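Local coordinates for uncharacterized protein (Deinococcus radiodurans, PDB 3GG7) that is of unknown function but belongs to the TatD family of metal-dependent hydrolases, binds manganese and probably cleaves ester bonds, at residues P72-D75 against R76-E80; A104-Q107 against H108-R112. One frame throughout, in Å; residues are numbered along the deposited sequence.

Overall arrangement
Contacts 1 and 2 come one after the other along the chain. Their centres lie about 12 Å apart, on the same side of the chain's centre. Contact 1 is the short helix 72-77 and the turn that follows it. Contact 2 is the middle of helix 99-115. Strand 83-88, which carries the manganese ligand Glu-86, runs between them in sequence, and residues of both contacts touch it. The two helices pack directly: Phe-74 CZ is 3.6 Å from Ile-109 CG2, and Asp-75 OD1 is 3.5 Å from Arg-112 CD. Together they form part of the helical layer outside the strands that hold the metal site.

Contact 1. Residues P72-D75 against R76-E80; sequences PWFD and RYLPE. With SO4 (sulfate ion), chain C.
Tyr-77 N is hydrogen-bonded to Trp-73 O at 3.1 Å, one turn back. The next bonds are weak. Leu-78 N meets both Phe-74 O and Asp-75 O, as the helix passes into the 3-10 segment 78-80. Trp-73 and Tyr-77 are one turn apart, and CG beside the backbone N in both (chi1 -81° and -63°) points the rings the same way, side by side. Their planes stand at 45°, so the pair is oblique. Trp-73 CD1 touches Tyr-77 CE2 at 3.6 Å, and the phenol oxygen lies at the edge of the indole.

A sulfate, probably from the crystallisation liquor, sits beyond the phenol. Tyr-77 OH donates to its O4 at 2.7 Å. Arg-76 NE reaches the same oxygen at 3.1 Å. Arg-76 NH2 holds sulfate O3 at 3.0 Å and O1 more weakly. The sulfate sulfur lies in the guanidinium plane, at its edge. The extended arginine chain also brings Arg-76 CD to 3.9 Å from Trp-73 CD1. Arg-41 NE is a further donor to the sulfate.

On another flank Phe-74 CE2 meets Leu-78 CD2 at 3.7 Å. Both side chains rest on Val-84 of strand 83-88, and Asp-75 OD1 is hydrogen-bonded to His-116. Tyr-77 touches Arg-41 of helix 40-44, while Phe-74 packs on Ile-109 of helix 99-115, so the short helix lies between these two helices, with strand 83-88 beneath it.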
loop_
_atom_site.group_PDB
_atom_site.type_symbol
_atom_site.label_atom_id
_atom_site.label_comp_id
_atom_site.label_asym_id
_atom_site.label_seq_id
_atom_site.Cartn_x
_atom_site.Cartn_y
_atom_site.Cartn_z
ATOM N N PRO A 72 13.988 -5.627 15.028
ATOM C CA PRO A 72 15.300 -5.846 14.389
ATOM C C PRO A 72 15.310 -6.644 13.077
ATOM O O PRO A 72 16.261 -6.540 12.298
ATOM C CB PRO A 72 16.088 -6.599 15.466
ATOM C CG PRO A 72 15.378 -6.347 16.717
ATOM C CD PRO A 72 13.958 -6.120 16.412
ATOM N N TRP A 73 14.261 -7.433 12.809
ATOM C CA TRP A 73 14.160 -8.158 11.559
ATOM C C TRP A 73 13.914 -7.218 10.368
ATOM O O TRP A 73 14.165 -7.582 9.242
ATOM C CB TRP A 73 13.086 -9.235 11.680
ATOM C CG TRP A 73 13.633 -10.473 12.382
ATOM C CD1 TRP A 73 14.217 -11.533 11.768
ATOM C CD2 TRP A 73 13.698 -10.743 13.792
ATOM N NE1 TRP A 73 14.618 -12.462 12.696
ATOM C CE2 TRP A 73 14.318 -11.995 13.946
ATOM C CE3 TRP A 73 13.306 -10.045 14.933
ATOM C CZ2 TRP A 73 14.545 -12.570 15.196
ATOM C CZ3 TRP A 73 13.541 -10.627 16.184
ATOM C CH2 TRP A 73 14.156 -11.883 16.292
ATOM N N PHE A 74 13.449 -6.008 10.643
ATOM C CA PHE A 74 13.231 -5.047 9.562
ATOM C C PHE A 74 14.564 -4.728 8.887
ATOM O O PHE A 74 14.703 -4.914 7.688
ATOM C CB PHE A 74 12.502 -3.760 10.011
ATOM C CG PHE A 74 12.142 -2.881 8.866
ATOM C CD1 PHE A 74 11.008 -3.122 8.111
ATOM C CD2 PHE A 74 12.977 -1.848 8.495
ATOM C CE1 PHE A 74 10.714 -2.314 7.009
ATOM C CE2 PHE A 74 12.681 -1.057 7.406
ATOM C CZ PHE A 74 11.565 -1.292 6.679
ATOM N N ASP A 75 15.529 -4.218 9.654
ATOM C CA ASP A 75 16.820 -3.907 9.046
ATOM C C ASP A 75 17.498 -5.145 8.459
ATOM O O ASP A 75 18.137 -5.048 7.403
ATOM C CB ASP A 75 17.766 -3.187 9.994
ATOM C CG ASP A 75 18.994 -2.608 9.260
ATOM O OD1 ASP A 75 18.842 -1.648 8.465
ATOM O OD2 ASP A 75 20.111 -3.146 9.446
ATOM N N ARG A 76 17.317 -6.307 9.104
ATOM C CA ARG A 76 17.904 -7.560 8.638
ATOM C C ARG A 76 17.520 -7.840 7.197
ATOM O O ARG A 76 18.362 -8.246 6.386
ATOM C CB ARG A 76 17.504 -8.743 9.531
ATOM C CG ARG A 76 18.084 -10.098 9.120
ATOM C CD ARG A 76 17.771 -11.155 10.159
ATOM N NE ARG A 76 18.249 -12.493 9.810
ATOM C CZ ARG A 76 19.483 -12.957 10.037
ATOM N NH1 ARG A 76 20.409 -12.170 10.578
ATOM N NH2 ARG A 76 19.801 -14.202 9.682
ATOM N N TYR A 77 16.228 -7.687 6.881
ATOM C CA TYR A 77 15.697 -8.114 5.598
ATOM C C TYR A 77 15.569 -7.030 4.550
ATOM O O TYR A 77 15.354 -7.350 3.388
ATOM C CB TYR A 77 14.320 -8.731 5.805
ATOM C CG TYR A 77 14.280 -9.989 6.656
ATOM C CD1 TYR A 77 15.239 -10.989 6.545
ATOM C CD2 TYR A 77 13.259 -10.174 7.551
ATOM C CE1 TYR A 77 15.138 -12.166 7.316
ATOM C CE2 TYR A 77 13.134 -11.320 8.304
ATOM C CZ TYR A 77 14.088 -12.316 8.186
ATOM O OH TYR A 77 13.916 -13.445 8.947
ATOM N N LEU A 78 15.772 -5.773 4.928
ATOM C CA LEU A 78 15.635 -4.666 3.994
ATOM C C LEU A 78 16.428 -4.818 2.691
ATOM O O LEU A 78 15.928 -4.463 1.645
ATOM C CB LEU A 78 15.937 -3.348 4.703
ATOM C CG LEU A 78 15.467 -2.014 4.132
ATOM C CD1 LEU A 78 14.009 -2.054 3.650
ATOM C CD2 LEU A 78 15.712 -0.969 5.205
ATOM N N PRO A 79 17.640 -5.409 2.732
ATOM C CA PRO A 79 18.378 -5.583 1.468
ATOM C C PRO A 79 17.720 -6.515 0.448
ATOM O O PRO A 79 18.082 -6.506 -0.747
ATOM C CB PRO A 79 19.709 -6.174 1.933
ATOM C CG PRO A 79 19.869 -5.688 3.306
ATOM C CD PRO A 79 18.471 -5.754 3.890
ATOM N N GLU A 80 16.752 -7.312 0.887
ATOM C CA GLU A 80 16.102 -8.289 0.018
ATOM C C GLU A 80 14.907 -7.797 -0.794
ATOM O O GLU A 80 14.301 -8.572 -1.541
ATOM C CB GLU A 80 15.668 -9.493 0.846
ATOM C CG GLU A 80 16.853 -10.176 1.502
ATOM C CD GLU A 80 16.467 -11.368 2.329
ATOM O OE1 GLU A 80 15.483 -12.072 1.969
ATOM O OE2 GLU A 80 17.141 -11.598 3.359
HETATM S S SO4 C . 16.845 -15.709 8.371
HETATM O O1 SO4 C . 17.479 -14.929 7.319
HETATM O O2 SO4 C . 15.882 -16.648 7.791
HETATM O O3 SO4 C . 17.865 -16.484 9.098
HETATM O O4 SO4 C . 16.201 -14.762 9.281
#

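Contact 2. Residues A104-Q107 against H108-R112; sequences AVFQ and HILRR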
loop_
_atom_site.group_PDB
_atom_site.type_symbol
_atom_site.label_atom_id
_atom_site.label_comp_id
_atom_site.label_asym_id
_atom_site.label_seq_id
_atom_site.Cartn_x
_atom_site.Cartn_y
_atom_site.Cartn_z
ATOM N N ALA A 104 7.757 5.968 16.836
ATOM C CA ALA A 104 9.106 5.464 16.924
ATOM C C ALA A 104 9.426 4.458 15.823
ATOM O O ALA A 104 10.466 4.554 15.162
ATOM C CB ALA A 104 9.347 4.844 18.285
ATOM N N VAL A 105 8.529 3.487 15.635
ATOM C CA VAL A 105 8.739 2.475 14.622
ATOM C C VAL A 105 8.741 3.060 13.204
ATOM O O VAL A 105 9.590 2.723 12.376
ATOM C CB VAL A 105 7.669 1.342 14.731
ATOM C CG1 VAL A 105 7.663 0.459 13.501
ATOM C CG2 VAL A 105 7.928 0.504 15.973
ATOM N N PHE A 106 7.755 3.893 12.892
ATOM C CA PHE A 106 7.681 4.465 11.559
ATOM C C PHE A 106 8.902 5.343 11.252
ATOM O O PHE A 106 9.470 5.300 10.159
ATOM C CB PHE A 106 6.378 5.277 11.405
ATOM C CG PHE A 106 6.091 5.729 10.010
ATOM C CD1 PHE A 106 6.286 4.911 8.903
ATOM C CD2 PHE A 106 5.583 7.002 9.800
ATOM C CE1 PHE A 106 5.977 5.376 7.619
ATOM C CE2 PHE A 106 5.298 7.475 8.537
ATOM C CZ PHE A 106 5.480 6.687 7.448
ATOM N N GLN A 107 9.318 6.132 12.234
ATOM C CA GLN A 107 10.507 6.978 12.034
ATOM C C GLN A 107 11.734 6.107 11.798
ATOM O O GLN A 107 12.550 6.380 10.898
ATOM C CB GLN A 107 10.722 7.862 13.247
ATOM C CG GLN A 107 12.049 8.575 13.264
ATOM C CD GLN A 107 12.142 9.503 14.444
ATOM O OE1 GLN A 107 12.450 9.077 15.562
ATOM N NE2 GLN A 107 11.860 10.777 14.208
ATOM N N HIS A 108 11.861 5.029 12.579
ATOM C CA HIS A 108 12.954 4.050 12.411
ATOM C C HIS A 108 12.939 3.485 10.987
ATOM O O HIS A 108 13.974 3.408 10.315
ATOM C CB HIS A 108 12.845 2.916 13.445
ATOM C CG HIS A 108 13.779 1.767 13.212
ATOM N ND1 HIS A 108 15.021 1.670 13.818
ATOM C CD2 HIS A 108 13.633 0.643 12.477
ATOM C CE1 HIS A 108 15.599 0.540 13.451
ATOM N NE2 HIS A 108 14.781 -0.099 12.632
ATOM N N ILE A 109 11.744 3.102 10.530
ATOM C CA ILE A 109 11.589 2.497 9.229
ATOM C C ILE A 109 12.024 3.476 8.140
ATOM O O ILE A 109 12.769 3.103 7.253
ATOM C CB ILE A 109 10.160 1.974 9.022
ATOM C CG1 ILE A 109 10.028 0.625 9.771
ATOM C CG2 ILE A 109 9.857 1.810 7.548
ATOM C CD1 ILE A 109 8.641 0.026 9.825
ATOM N N LEU A 110 11.578 4.722 8.224
ATOM C CA LEU A 110 11.930 5.712 7.211
ATOM C C LEU A 110 13.432 5.963 7.191
ATOM O O LEU A 110 14.028 6.014 6.124
ATOM C CB LEU A 110 11.162 7.008 7.439
ATOM C CG LEU A 110 9.650 6.923 7.278
ATOM C CD1 LEU A 110 9.017 8.271 7.536
ATOM C CD2 LEU A 110 9.248 6.434 5.872
ATOM N N ARG A 111 14.040 6.035 8.362
ATOM C CA ARG A 111 15.480 6.234 8.438
ATOM C C ARG A 111 16.266 5.056 7.838
ATOM O O ARG A 111 17.220 5.273 7.082
ATOM C CB ARG A 111 15.898 6.526 9.874
ATOM C CG ARG A 111 15.395 7.872 10.381
ATOM C CD ARG A 111 16.274 8.394 11.501
ATOM N NE ARG A 111 15.595 9.341 12.386
ATOM C CZ ARG A 111 15.197 10.574 12.055
ATOM N NH1 ARG A 111 15.365 11.061 10.820
ATOM N NH2 ARG A 111 14.607 11.335 12.975
ATOM N N ARG A 112 15.839 3.818 8.121
ATOM C CA ARG A 112 16.510 2.638 7.566
ATOM C C ARG A 112 16.320 2.588 6.061
ATOM O O ARG A 112 17.247 2.241 5.327
ATOM C CB ARG A 112 16.011 1.347 8.204
ATOM C CG ARG A 112 16.197 1.286 9.719
ATOM C CD ARG A 112 17.658 1.198 10.140
ATOM N NE ARG A 112 18.356 2.485 10.091
ATOM C CZ ARG A 112 18.218 3.481 10.972
ATOM N NH1 ARG A 112 18.921 4.601 10.808
ATOM N NH2 ARG A 112 17.383 3.389 12.006
#
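Phe-106 has CG anti to its own backbone N (chi1 -171°), while Leu-110 has CG anti to the carbonyl carbon (chi1 -65°), and this pair of torsions brings the leucine over the ring. Leu-110 CD1 stands over one face of Phe-106, 4.0 Å from the centroid, a CH-pi contact. It sits off centre, toward the rim. The other methyl, CD2 of Leu-110, meets Phe-106 CE1 at 3.9 Å. Val-105 and Ile-109 run side by side, with CG1 of the valine 3.8 Å from CD1 of the isoleucine.

Gln-107 and Arg-111 also lie side by side and point the same way. Gln-107 CG lies over one face of the Arg-111 guanidinium, 3.7 Å from Arg-111 NE. The amide and guanidinium planes are 30° apart. Gln-107 NE2 and Arg-111 NH2 are both donors, so their 3.1 Å approach is no hydrogen bond. With an alanine here in place of Gln-107 the CG and amide beside the guanidinium are gone, and the Arg-111 head would probably be freer to turn. Arg-112 CG lies over one face of the His-108 ring, toward its rim.

Regular i to i+4 bonds carry the backbone. Leu-110 N to Phe-106 O is 2.9 Å, and Arg-111 N to Gln-107 O is 3.0 Å. Phe-106 and Ile-109 face Val-87 of strand 83-88, and Phe-106 and Leu-110 both touch Cys-135 of helix 129-138. The apolar side of helix 99-115 packs on strand 83-88. The helix is the crossover of the beta-alpha-beta unit 83-88, 99-115, 119-124, the repeating element of a TIM barrel, the fold to which the TatD family belongs.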